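DUF2235 domain-containing protein (Pseudomonas aeruginosa, PDB 4O5P) probably hydrolyses membrane phospholipids as the type VI secretion effector Tle1, using a catalytic domain of the alpha/beta-hydrolase clan. Local coordinates at residues 65-70 with 154-159; 148-153 with 247-252; 176-181 with 201-206. One frame throughout, in Å; residues are numbered along the deposited sequence.

Contact 1: 65-70 with 154-159; sequences IHITLG and VDALFY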
ATOM      1  N   ILE A  65       3.744  25.827 -11.513  1.00 21.42           N
ATOM      2  CA  ILE A  65       4.649  24.899 -10.849  1.00 21.20           C
ATOM      3  C   ILE A  65       4.060  23.504 -10.994  1.00 22.80           C
ATOM      4  O   ILE A  65       2.930  23.260 -10.563  1.00 21.59           O
ATOM      5  CB  ILE A  65       4.847  25.266  -9.361  1.00 21.76           C
ATOM      6  CG1 ILE A  65       5.230  26.742  -9.254  1.00 19.59           C
ATOM      7  CG2 ILE A  65       5.921  24.377  -8.711  1.00 17.10           C
ATOM      8  CD1 ILE A  65       5.455  27.206  -7.858  1.00 27.20           C
ATOM      9  N   HIS A  66       4.806  22.606 -11.631  1.00 20.57           N
ATOM     10  CA  HIS A  66       4.302  21.260 -11.892  1.00 20.35           C
ATOM     11  C   HIS A  66       5.073  20.300 -11.004  1.00 20.64           C
ATOM     12  O   HIS A  66       6.309  20.279 -11.031  1.00 19.72           O
ATOM     13  CB  HIS A  66       4.468  20.882 -13.372  1.00 21.30           C
ATOM     14  CG  HIS A  66       3.603  21.671 -14.313  1.00 20.30           C
ATOM     15  ND1 HIS A  66       2.327  21.276 -14.669  1.00 24.06           N
ATOM     16  CD2 HIS A  66       3.847  22.814 -15.001  1.00 24.11           C
ATOM     17  CE1 HIS A  66       1.820  22.146 -15.522  1.00 27.47           C
ATOM     18  NE2 HIS A  66       2.724  23.085 -15.746  1.00 25.25           N
ATOM     19  N   ILE A  67       4.345  19.520 -10.201  1.00 18.41           N
ATOM     20  CA  ILE A  67       4.982  18.697  -9.179  1.00 16.79           C
ATOM     21  C   ILE A  67       4.526  17.248  -9.255  1.00 17.78           C
ATOM     22  O   ILE A  67       3.340  16.961  -9.127  1.00 16.16           O
ATOM     23  CB  ILE A  67       4.647  19.192  -7.770  1.00 16.07           C
ATOM     24  CG1 ILE A  67       5.067  20.656  -7.582  1.00 20.06           C
ATOM     25  CG2 ILE A  67       5.294  18.297  -6.718  1.00 21.27           C
ATOM     26  CD1 ILE A  67       4.403  21.324  -6.383  1.00 21.58           C
ATOM     27  N   THR A  68       5.475  16.339  -9.447  1.00 18.78           N
ATOM     28  CA  THR A  68       5.199  14.907  -9.332  1.00 14.98           C
ATOM     29  C   THR A  68       5.654  14.386  -7.961  1.00 17.98           C
ATOM     30  O   THR A  68       6.784  14.663  -7.532  1.00 19.43           O
ATOM     31  CB  THR A  68       5.918  14.119 -10.434  1.00 17.04           C
ATOM     32  OG1 THR A  68       5.537  14.624 -11.724  1.00 17.76           O
ATOM     33  CG2 THR A  68       5.570  12.641 -10.350  1.00 15.05           C
ATOM     34  N   LEU A  69       4.781  13.625  -7.292  1.00 17.65           N
ATOM     35  CA  LEU A  69       5.059  12.984  -6.005  1.00 15.02           C
ATOM     36  C   LEU A  69       4.737  11.481  -6.091  1.00 15.75           C
ATOM     37  O   LEU A  69       3.627  11.107  -6.433  1.00 19.14           O
ATOM     38  CB  LEU A  69       4.193  13.632  -4.920  1.00 16.03           C
ATOM     39  CG  LEU A  69       4.330  13.202  -3.465  1.00 21.76           C
ATOM     40  CD1 LEU A  69       5.779  13.239  -3.055  1.00 22.98           C
ATOM     41  CD2 LEU A  69       3.519  14.119  -2.543  1.00 20.63           C
ATOM     42  N   GLY A  70       5.709  10.626  -5.800  1.00 12.38           N
ATOM     43  CA  GLY A  70       5.499   9.188  -5.848  1.00 18.76           C
ATOM     44  C   GLY A  70       5.702   8.566  -4.479  1.00 17.88           C
ATOM     45  O   GLY A  70       6.778   8.702  -3.891  1.00 18.67           O
ATOM     46  N   VAL A 154       5.735  22.630  -0.088  1.00 20.02           N
ATOM     47  CA  VAL A 154       6.253  23.843   0.507  1.00 20.56           C
ATOM     48  C   VAL A 154       7.651  24.072  -0.064  1.00 24.47           C
ATOM     49  O   VAL A 154       7.971  25.182  -0.487  1.00 25.01           O
ATOM     50  CB  VAL A 154       6.286  23.761   2.053  1.00 21.55           C
ATOM     51  CG1 VAL A 154       7.134  24.888   2.635  1.00 23.48           C
ATOM     52  CG2 VAL A 154       4.885  23.815   2.637  1.00 18.89           C
ATOM     53  N   ASP A 155       8.456  23.007  -0.100  1.00 20.95           N
ATOM     54  CA  ASP A 155       9.814  23.047  -0.640  1.00 23.48           C
ATOM     55  C   ASP A 155       9.850  23.512  -2.091  1.00 24.27           C
ATOM     56  O   ASP A 155      10.675  24.339  -2.454  1.00 26.39           O
ATOM     57  CB  ASP A 155      10.474  21.670  -0.528  1.00 21.75           C
ATOM     58  CG  ASP A 155      11.926  21.677  -0.990  1.00 29.25           C
ATOM     59  OD1 ASP A 155      12.767  22.262  -0.283  1.00 32.95           O
ATOM     60  OD2 ASP A 155      12.238  21.092  -2.052  1.00 27.18           O
ATOM     61  N   ALA A 156       8.955  22.971  -2.913  1.00 23.18           N
ATOM     62  CA  ALA A 156       8.872  23.359  -4.316  1.00 25.80           C
ATOM     63  C   ALA A 156       8.591  24.852  -4.475  1.00 24.64           C
ATOM     64  O   ALA A 156       9.248  25.524  -5.278  1.00 26.03           O
ATOM     65  CB  ALA A 156       7.820  22.526  -5.045  1.00 21.19           C
ATOM     66  N   LEU A 157       7.626  25.373  -3.710  1.00 26.38           N
ATOM     67  CA  LEU A 157       7.337  26.814  -3.794  1.00 24.30           C
ATOM     68  C   LEU A 157       8.532  27.630  -3.294  1.00 28.49           C
ATOM     69  O   LEU A 157       8.943  28.598  -3.927  1.00 26.44           O
ATOM     70  CB  LEU A 157       6.075  27.169  -2.995  1.00 22.13           C
ATOM     71  CG  LEU A 157       5.410  28.522  -3.266  1.00 23.81           C
ATOM     72  CD1 LEU A 157       5.263  28.766  -4.766  1.00 23.35           C
ATOM     73  CD2 LEU A 157       4.052  28.617  -2.586  1.00 23.81           C
ATOM     74  N   PHE A 158       9.076  27.211  -2.154  1.00 25.28           N
ATOM     75  CA  PHE A 158      10.204  27.852  -1.499  1.00 25.22           C
ATOM     76  C   PHE A 158      11.366  27.990  -2.464  1.00 30.44           C
ATOM     77  O   PHE A 158      11.995  29.044  -2.534  1.00 29.25           O
ATOM     78  CB  PHE A 158      10.624  26.999  -0.301  1.00 31.43           C
ATOM     79  CG  PHE A 158      11.566  27.678   0.653  1.00 34.75           C
ATOM     80  CD1 PHE A 158      11.088  28.582   1.593  1.00 32.23           C
ATOM     81  CD2 PHE A 158      12.923  27.371   0.648  1.00 35.99           C
ATOM     82  CE1 PHE A 158      11.945  29.200   2.487  1.00 37.47           C
ATOM     83  CE2 PHE A 158      13.797  27.984   1.546  1.00 40.71           C
ATOM     84  CZ  PHE A 158      13.305  28.899   2.468  1.00 43.50           C
ATOM     85  N   TYR A 159      11.651  26.933  -3.219  1.00 27.09           N
ATOM     86  CA  TYR A 159      12.725  27.003  -4.205  1.00 31.52           C
ATOM     87  C   TYR A 159      12.321  27.898  -5.351  1.00 29.44           C
ATOM     88  O   TYR A 159      13.150  28.639  -5.888  1.00 32.25           O
ATOM     89  CB  TYR A 159      13.094  25.625  -4.755  1.00 29.28           C
ATOM     90  CG  TYR A 159      14.320  25.647  -5.658  1.00 32.11           C
ATOM     91  CD1 TYR A 159      14.209  25.907  -7.022  1.00 33.43           C
ATOM     92  CD2 TYR A 159      15.584  25.410  -5.139  1.00 34.18           C
ATOM     93  CE1 TYR A 159      15.328  25.930  -7.836  1.00 36.17           C
ATOM     94  CE2 TYR A 159      16.701  25.429  -5.937  1.00 32.59           C
ATOM     95  CZ  TYR A 159      16.568  25.690  -7.284  1.00 38.76           C
ATOM     96  OH  TYR A 159      17.686  25.706  -8.079  1.00 43.88           O
TER
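Ile65 and Ile67 of strand 62-71 touch Leu157 and Ala156 of helix 139-162. Both isoleucines point their CB toward the helix. Ile67 can be followed outward. From its CB two branches leave. CG2 stands anti to the backbone N; CG1 and CD1 do the touching. CG1 stands anti to the carbonyl carbon (chi1 -58°), and this sends the longer branch toward the helix. CG1 of Ile67 comes within 4.2 Å of Ala156 CB. Its CD1 then closes on the same methyl, 3.9 Å from Ala156 CB, and also rests on Leu153 one turn earlier. The side chain of Ile67 further touches Met229 and Leu231 on one neighbouring strand and Tyr114 on another.

Ile65 has nearly the same first torsion, and its extended branch ends in the second contact. Its CD1 lies 3.5 Å from Leu157 CD1, tighter than usual for two methyls. The two side chains cross at about a right angle. Leu157 does not aim its CB at the strand, but the end of its side chain comes nearer. No hydrogen bond joins the strand to the helix here, and all four residues are buried. Strand 62-71 is paired in parallel with strands 111-116 and 225-236. Such packing of a helix on a largely parallel sheet is common to alpha/beta folds, and is consistent with the alpha/beta-hydrolase clan of the catalytic domain.

Contact 2: 148-153 with 247-252; sequences WGLVQL and ANWLQE
Leu150 and Leu153 of helix 139-162 meet Trp249 and Leu250 of helix 238-254. The two short helical segments run with their N-to-C directions 50° apart, and their axes come within 10.8 Å.

Contacts between aliphatic groups make up most of the interface. Leu250 meets both leucines of the other helix. Its CG is anti to the backbone N (chi1 178°), which places CD1 and CD2 beside Leu153 CD1. Leu250 CD1 is 3.9 Å from Leu153 CD1, and these two side chains reach each other tip to tip. On Leu150 it is CD2 that takes part, 4.1 Å from Leu250 CD1 and equally near Leu250 CB. The two side chains pass each other at a slant. The other methyl of Leu150, CD1, makes an apolar contact with Trp249 CB at 4.2 Å.

The aromatic ring of Trp249 is met by the same methyl. Leu150 CD1 stands at the edge of the indole, near its plane. The Trp249 side chain also touches Glu143, Ile146 and Asn147 of helix 139-162. It makes a cation-pi contact with Arg199, which is also salt-bridged to Glu252.

Polar bonds stay within each helix or lead to other parts of the chain. Gln152 NE2 donates to Trp148 O over 3.2 Å. It arrives from above the carbonyl plane, and the same oxygen takes the backbone N-H of Gln152. That NE2 also lies over one face of the Trp148 indole.

No hydrogen bond or ion pair crosses between the segments. The contact is therefore held by shape and exclusion of water from four buried side chains.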
ATOM      1  N   TRP A 148       5.500  14.343   5.075  1.00 14.02           N
ATOM      2  CA  TRP A 148       6.691  14.631   4.282  1.00 16.82           C
ATOM      3  C   TRP A 148       6.252  15.101   2.901  1.00 17.66           C
ATOM      4  O   TRP A 148       6.747  16.105   2.388  1.00 19.43           O
ATOM      5  CB  TRP A 148       7.526  13.353   4.112  1.00 20.62           C
ATOM      6  CG  TRP A 148       8.815  13.564   3.360  1.00 17.52           C
ATOM      7  CD1 TRP A 148      10.001  14.006   3.883  1.00 19.33           C
ATOM      8  CD2 TRP A 148       9.054  13.334   1.965  1.00 19.63           C
ATOM      9  NE1 TRP A 148      10.959  14.066   2.898  1.00 19.28           N
ATOM     10  CE2 TRP A 148      10.402  13.659   1.709  1.00 21.82           C
ATOM     11  CE3 TRP A 148       8.256  12.901   0.899  1.00 18.36           C
ATOM     12  CZ2 TRP A 148      10.968  13.568   0.437  1.00 21.05           C
ATOM     13  CZ3 TRP A 148       8.821  12.805  -0.362  1.00 19.77           C
ATOM     14  CH2 TRP A 148      10.162  13.137  -0.583  1.00 19.74           C
ATOM     15  N   GLY A 149       5.308  14.366   2.319  1.00 16.25           N
ATOM     16  CA  GLY A 149       4.753  14.708   1.016  1.00 17.26           C
ATOM     17  C   GLY A 149       4.215  16.120   0.994  1.00 19.76           C
ATOM     18  O   GLY A 149       4.581  16.912   0.116  1.00 16.41           O
ATOM     19  N   LEU A 150       3.366  16.450   1.971  1.00 19.38           N
ATOM     20  CA  LEU A 150       2.872  17.821   2.103  1.00 18.29           C
ATOM     21  C   LEU A 150       4.010  18.857   2.172  1.00 18.73           C
ATOM     22  O   LEU A 150       3.978  19.859   1.456  1.00 17.44           O
ATOM     23  CB  LEU A 150       1.914  17.944   3.295  1.00 17.59           C
ATOM     24  CG  LEU A 150       0.577  17.221   3.095  1.00 17.10           C
ATOM     25  CD1 LEU A 150      -0.213  17.118   4.391  1.00 16.68           C
ATOM     26  CD2 LEU A 150      -0.246  17.935   2.016  1.00 19.81           C
ATOM     27  N   VAL A 151       5.028  18.582   2.990  1.00 19.48           N
ATOM     28  CA  VAL A 151       6.183  19.475   3.116  1.00 17.94           C
ATOM     29  C   VAL A 151       6.887  19.711   1.781  1.00 21.55           C
ATOM     30  O   VAL A 151       7.316  20.836   1.494  1.00 21.29           O
ATOM     31  CB  VAL A 151       7.194  18.956   4.168  1.00 19.36           C
ATOM     32  CG1 VAL A 151       8.447  19.835   4.216  1.00 16.08           C
ATOM     33  CG2 VAL A 151       6.534  18.886   5.535  1.00 20.29           C
ATOM     34  N   GLN A 152       6.988  18.669   0.954  1.00 19.76           N
ATOM     35  CA  GLN A 152       7.686  18.798  -0.330  1.00 20.47           C
ATOM     36  C   GLN A 152       7.086  19.858  -1.255  1.00 22.57           C
ATOM     37  O   GLN A 152       7.796  20.432  -2.094  1.00 22.09           O
ATOM     38  CB  GLN A 152       7.750  17.457  -1.057  1.00 18.89           C
ATOM     39  CG  GLN A 152       8.500  16.405  -0.284  1.00 24.48           C
ATOM     40  CD  GLN A 152       9.741  16.963   0.379  1.00 19.87           C
ATOM     41  OE1 GLN A 152      10.718  17.296  -0.292  1.00 25.87           O
ATOM     42  NE2 GLN A 152       9.701  17.087   1.693  1.00 20.08           N
ATOM     43  N   LEU A 153       5.787  20.104  -1.097  1.00 20.10           N
ATOM     44  CA  LEU A 153       5.085  21.131  -1.850  1.00 21.28           C
ATOM     45  C   LEU A 153       5.579  22.506  -1.403  1.00 22.73           C
ATOM     46  O   LEU A 153       5.804  23.426  -2.219  1.00 22.81           O
ATOM     47  CB  LEU A 153       3.584  21.027  -1.578  1.00 20.19           C
ATOM     48  CG  LEU A 153       2.804  19.764  -1.979  1.00 24.24           C
ATOM     49  CD1 LEU A 153       1.314  20.042  -1.834  1.00 22.07           C
ATOM     50  CD2 LEU A 153       3.123  19.310  -3.395  1.00 20.32           C
ATOM     51  N   ALA A 247      -4.160  13.361  -0.671  1.00 14.95           N
ATOM     52  CA  ALA A 247      -5.138  14.123  -1.446  1.00 15.47           C
ATOM     53  C   ALA A 247      -6.206  14.739  -0.544  1.00 16.23           C
ATOM     54  O   ALA A 247      -6.515  15.938  -0.677  1.00 17.14           O
ATOM     55  CB  ALA A 247      -5.774  13.247  -2.522  1.00 14.06           C
ATOM     56  N   ASN A 248      -6.764  13.943   0.371  1.00 16.48           N
ATOM     57  CA  ASN A 248      -7.735  14.494   1.330  1.00 15.73           C
ATOM     58  C   ASN A 248      -7.202  15.561   2.304  1.00 18.56           C
ATOM     59  O   ASN A 248      -7.836  16.607   2.504  1.00 21.77           O
ATOM     60  CB  ASN A 248      -8.444  13.376   2.107  1.00 16.19           C
ATOM     61  CG  ASN A 248      -9.538  12.717   1.289  1.00 19.55           C
ATOM     62  OD1 ASN A 248     -10.386  13.399   0.711  1.00 20.41           O
ATOM     63  ND2 ASN A 248      -9.498  11.390   1.195  1.00 16.87           N
ATOM     64  N   TRP A 249      -6.062  15.298   2.934  1.00 17.88           N
ATOM     65  CA  TRP A 249      -5.440  16.294   3.817  1.00 19.92           C
ATOM     66  C   TRP A 249      -5.068  17.585   3.064  1.00 18.51           C
ATOM     67  O   TRP A 249      -5.119  18.698   3.611  1.00 20.37           O
ATOM     68  CB  TRP A 249      -4.207  15.697   4.519  1.00 15.94           C
ATOM     69  CG  TRP A 249      -4.539  14.535   5.423  1.00 18.73           C
ATOM     70  CD1 TRP A 249      -5.782  13.982   5.642  1.00 17.43           C
ATOM     71  CD2 TRP A 249      -3.620  13.778   6.231  1.00 19.31           C
ATOM     72  NE1 TRP A 249      -5.680  12.937   6.533  1.00 19.69           N
ATOM     73  CE2 TRP A 249      -4.369  12.786   6.905  1.00 16.83           C
ATOM     74  CE3 TRP A 249      -2.240  13.845   6.453  1.00 19.00           C
ATOM     75  CZ2 TRP A 249      -3.782  11.873   7.788  1.00 20.12           C
ATOM     76  CZ3 TRP A 249      -1.655  12.934   7.334  1.00 18.70           C
ATOM     77  CH2 TRP A 249      -2.427  11.955   7.981  1.00 19.05           C
ATOM     78  N   LEU A 250      -4.719  17.445   1.793  1.00 21.33           N
ATOM     79  CA  LEU A 250      -4.359  18.602   1.000  1.00 18.33           C
ATOM     80  C   LEU A 250      -5.622  19.403   0.705  1.00 22.30           C
ATOM     81  O   LEU A 250      -5.629  20.643   0.801  1.00 20.96           O
ATOM     82  CB  LEU A 250      -3.650  18.178  -0.275  1.00 15.87           C
ATOM     83  CG  LEU A 250      -3.261  19.301  -1.237  1.00 20.32           C
ATOM     84  CD1 LEU A 250      -2.339  20.315  -0.545  1.00 19.82           C
ATOM     85  CD2 LEU A 250      -2.589  18.712  -2.462  1.00 19.51           C
ATOM     86  N   GLN A 251      -6.694  18.693   0.372  1.00 19.87           N
ATOM     87  CA  GLN A 251      -7.957  19.360   0.087  1.00 21.93           C
ATOM     88  C   GLN A 251      -8.445  20.125   1.305  1.00 23.03           C
ATOM     89  O   GLN A 251      -8.865  21.282   1.187  1.00 22.57           O
ATOM     90  CB  GLN A 251      -9.027  18.367  -0.351  1.00 22.76           C
ATOM     91  CG  GLN A 251     -10.294  19.045  -0.806  1.00 24.03           C
ATOM     92  CD  GLN A 251     -11.419  18.071  -1.073  1.00 28.73           C
ATOM     93  OE1 GLN A 251     -11.485  16.989  -0.472  1.00 24.21           O
ATOM     94  NE2 GLN A 251     -12.321  18.451  -1.976  1.00 23.30           N
ATOM     95  N   GLU A 252      -8.380  19.469   2.462  1.00 21.48           N
ATOM     96  CA  GLU A 252      -8.718  20.082   3.737  1.00 23.65           C
ATOM     97  C   GLU A 252      -7.881  21.348   3.987  1.00 22.72           C
ATOM     98  O   GLU A 252      -8.406  22.372   4.436  1.00 20.39           O
ATOM     99  CB  GLU A 252      -8.530  19.052   4.873  1.00 21.74           C
ATOM    100  CG  GLU A 252      -7.531  19.477   5.952  1.00 28.25           C
ATOM    101  CD  GLU A 252      -6.755  18.311   6.586  1.00 32.62           C
ATOM    102  OE1 GLU A 252      -7.402  17.300   6.998  1.00 28.79           O
ATOM    103  OE2 GLU A 252      -5.497  18.427   6.685  1.00 26.22           O
TER

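Contact 3: 176-181 with 201-206; sequences EEMSTN and AALEPK
Met178, modelled as selenomethionine, and Ala202 make the central touch between residues 176-181 and helix 195-219. Met178 CG lies 3.5 Å from Ala202 CB, a tight carbon pair. The backbones are close as well, with 6.0 Å between Met178 CA and Ala202 CA. The chain of Met178 then bends at chi3 (84°) and brings its methyl to Leu203. Met178 CE is 3.9 Å from Leu203 CD2, and it also lies near the CG and CD1 of that leucine. The selenium, Met178 SE, is 4.1 Å from Leu203 CD2. The two side chains cross at about a right angle.

Glu177 also reaches Ala202. Its chain is extended beyond CG. Glu177 CB and Glu177 OE1 both touch Ala202 CB, each at 3.8 Å, with CG standing off. Glu177 is itself exposed, while Ala202 is buried.

In the next shell, Asn147, Leu150 and Val151 of helix 139-162 touch Met178, as does Arg199. Beyond Met178 the chain turns. Ser179 OG accepts the backbone N-H of Asn181 at 3.1 Å, forming an ST turn. Lys198 of helix 195-219 donates to Ser179 O, and Thr180 OG1 is hydrogen-bonded to Glu143. The Lys198 and Glu143 bonds tie the turn to helices 195-219 and 139-162.

No hydrogen bond crosses between the two segments. The small methyl of Ala202 admits the close approach, and the bent selenomethionine chain lays its methyl against Leu203. The contact is thus apolar within and charged at its edge.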
ATOM      1  N   GLU A 176       7.645  16.072  12.284  1.00 27.74           N
ATOM      2  CA  GLU A 176       7.427  15.788  13.709  1.00 24.00           C
ATOM      3  C   GLU A 176       6.293  16.608  14.326  1.00 23.86           C
ATOM      4  O   GLU A 176       5.501  16.085  15.118  1.00 25.89           O
ATOM      5  CB  GLU A 176       8.703  16.045  14.506  1.00 29.89           C
ATOM      6  CG  GLU A 176       9.793  15.002  14.326  1.00 31.80           C
ATOM      7  CD  GLU A 176      10.957  15.263  15.249  1.00 37.06           C
ATOM      8  OE1 GLU A 176      11.249  16.453  15.513  1.00 38.38           O
ATOM      9  OE2 GLU A 176      11.568  14.288  15.725  1.00 36.06           O
ATOM     10  N   GLU A 177       6.243  17.896  13.987  1.00 22.61           N
ATOM     11  CA  GLU A 177       5.190  18.807  14.453  1.00 24.44           C
ATOM     12  C   GLU A 177       3.798  18.439  13.954  1.00 23.92           C
ATOM     13  O   GLU A 177       2.805  18.699  14.641  1.00 23.83           O
ATOM     14  CB  GLU A 177       5.496  20.250  14.023  1.00 24.52           C
ATOM     15  CG  GLU A 177       6.673  20.894  14.748  1.00 29.61           C
ATOM     16  CD  GLU A 177       7.008  22.278  14.197  1.00 34.35           C
ATOM     17  OE1 GLU A 177       6.084  22.971  13.706  1.00 38.03           O
ATOM     18  OE2 GLU A 177       8.197  22.665  14.244  1.00 32.48           O
HETATM   19  N   MSE A 178       3.716  17.864  12.749  1.00 26.38           N
HETATM   20  CA  MSE A 178       2.420  17.491  12.161  1.00 20.48           C
HETATM   21  C   MSE A 178       1.898  16.127  12.673  1.00 23.52           C
HETATM   22  O   MSE A 178       0.717  15.819  12.520  1.00 23.49           O
HETATM   23  CB  MSE A 178       2.496  17.491  10.621  1.00 22.52           C
HETATM   24  CG  MSE A 178       2.898  18.832   9.986  1.00 21.19           C
HETATM   25 SE   MSE A 178       3.859  18.674   8.275  0.69 21.97          SE
HETATM   26  CE  MSE A 178       2.315  18.487   7.094  1.00 21.42           C
ATOM     27  N   SER A 179       2.769  15.323  13.287  1.00 22.45           N
ATOM     28  CA  SER A 179       2.387  13.973  13.760  1.00 24.66           C
ATOM     29  C   SER A 179       1.286  14.009  14.814  1.00 28.64           C
ATOM     30  O   SER A 179       1.114  15.010  15.526  1.00 26.83           O
ATOM     31  CB  SER A 179       3.605  13.241  14.349  1.00 28.27           C
ATOM     32  OG  SER A 179       3.286  11.914  14.751  1.00 27.47           O
ATOM     33  N   THR A 180       0.544  12.909  14.926  1.00 27.66           N
ATOM     34  CA  THR A 180      -0.443  12.789  15.988  1.00 24.53           C
ATOM     35  C   THR A 180       0.103  12.039  17.204  1.00 26.89           C
ATOM     36  O   THR A 180      -0.609  11.868  18.194  1.00 29.79           O
ATOM     37  CB  THR A 180      -1.763  12.169  15.493  1.00 29.49           C
ATOM     38  OG1 THR A 180      -1.489  11.039  14.650  1.00 27.27           O
ATOM     39  CG2 THR A 180      -2.530  13.191  14.693  1.00 29.18           C
ATOM     40  N   ASN A 181       1.367  11.613  17.129  1.00 23.69           N
ATOM     41  CA  ASN A 181       2.056  10.978  18.263  1.00 26.68           C
ATOM     42  C   ASN A 181       1.299   9.862  18.985  1.00 27.94           C
ATOM     43  O   ASN A 181       1.248   9.855  20.217  1.00 27.85           O
ATOM     44  CB  ASN A 181       2.440  12.029  19.312  1.00 29.96           C
ATOM     45  CG  ASN A 181       3.200  13.187  18.722  1.00 27.83           C
ATOM     46  OD1 ASN A 181       2.797  14.335  18.863  1.00 32.66           O
ATOM     47  ND2 ASN A 181       4.308  12.893  18.058  1.00 27.81           N
ATOM     48  N   ALA A 201      -1.427  24.062  11.642  1.00 23.56           N
ATOM     49  CA  ALA A 201      -0.564  24.846  12.523  1.00 28.82           C
ATOM     50  C   ALA A 201       0.885  24.780  12.070  1.00 27.17           C
ATOM     51  O   ALA A 201       1.535  25.815  11.894  1.00 24.15           O
ATOM     52  CB  ALA A 201      -0.693  24.377  13.980  1.00 25.10           C
ATOM     53  N   ALA A 202       1.391  23.569  11.859  1.00 23.76           N
ATOM     54  CA  ALA A 202       2.792  23.432  11.475  1.00 23.77           C
ATOM     55  C   ALA A 202       3.099  24.073  10.125  1.00 24.91           C
ATOM     56  O   ALA A 202       4.199  24.584   9.928  1.00 22.21           O
ATOM     57  CB  ALA A 202       3.223  21.975  11.481  1.00 25.28           C
ATOM     58  N   LEU A 203       2.152  24.013   9.186  1.00 24.80           N
ATOM     59  CA  LEU A 203       2.420  24.545   7.842  1.00 26.61           C
ATOM     60  C   LEU A 203       2.241  26.058   7.728  1.00 27.92           C
ATOM     61  O   LEU A 203       2.773  26.691   6.804  1.00 27.37           O
ATOM     62  CB  LEU A 203       1.526  23.871   6.805  1.00 23.18           C
ATOM     63  CG  LEU A 203       1.826  22.403   6.494  1.00 24.23           C
ATOM     64  CD1 LEU A 203       1.009  21.940   5.303  1.00 24.23           C
ATOM     65  CD2 LEU A 203       3.315  22.182   6.270  1.00 21.97           C
ATOM     66  N   GLU A 204       1.471  26.632   8.644  1.00 26.19           N
ATOM     67  CA  GLU A 204       1.090  28.041   8.524  1.00 32.85           C
ATOM     68  C   GLU A 204       2.210  29.086   8.406  1.00 31.50           C
ATOM     69  O   GLU A 204       2.106  29.984   7.567  1.00 29.38           O
ATOM     70  CB  GLU A 204       0.087  28.434   9.612  1.00 37.48           C
ATOM     71  CG  GLU A 204      -1.364  28.338   9.154  1.00 40.15           C
ATOM     72  CD  GLU A 204      -2.078  29.670   9.255  1.00 46.98           C
ATOM     73  OE1 GLU A 204      -2.096  30.257  10.363  1.00 43.88           O
ATOM     74  OE2 GLU A 204      -2.608  30.133   8.221  1.00 48.18           O
ATOM     75  N   PRO A 205       3.264  28.994   9.239  1.00 33.03           N
ATOM     76  CA  PRO A 205       4.314  30.014   9.127  1.00 33.83           C
ATOM     77  C   PRO A 205       4.929  30.068   7.733  1.00 31.98           C
ATOM     78  O   PRO A 205       5.116  31.164   7.187  1.00 30.44           O
ATOM     79  CB  PRO A 205       5.369  29.537  10.131  1.00 32.22           C
ATOM     80  CG  PRO A 205       4.594  28.832  11.165  1.00 25.19           C
ATOM     81  CD  PRO A 205       3.499  28.111  10.401  1.00 33.13           C
ATOM     82  N   LYS A 206       5.239  28.907   7.171  1.00 29.10           N
ATOM     83  CA  LYS A 206       5.809  28.852   5.834  1.00 29.42           C
ATOM     84  C   LYS A 206       4.811  29.312   4.759  1.00 26.98           C
ATOM     85  O   LYS A 206       5.170  30.094   3.878  1.00 24.84           O
ATOM     86  CB  LYS A 206       6.342  27.447   5.544  1.00 28.79           C
ATOM     87  CG  LYS A 206       7.660  27.432   4.787  1.00 27.77           C
ATOM     88  CD  LYS A 206       8.727  28.252   5.467  1.00 33.83           C
ATOM     89  CE  LYS A 206       9.401  27.504   6.597  1.00 37.45           C
ATOM     90  NZ  LYS A 206      10.128  28.474   7.468  1.00 30.06           N
TER

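In the fold
From the N terminus, strand 62-71 comes first. Contact 1 closes when residues 154-159 pack on the strand; the residues just before them, 148-153, have already opened contact 2, which closes only at helix 238-254. Contacts 1 and 2 therefore cross along the chain. Contact 3 joins helix 168-178 to helix 195-219 and falls wholly within the span of contact 2, after contact 1 has closed. Helix 139-162 links all three: Gly149 packs on Leu69, and Val154 packs on Lys206. The contacts tie strand 62-71 to helix 139-162, that helix to helix 238-254, and helices 168-178 and 195-219 to each other.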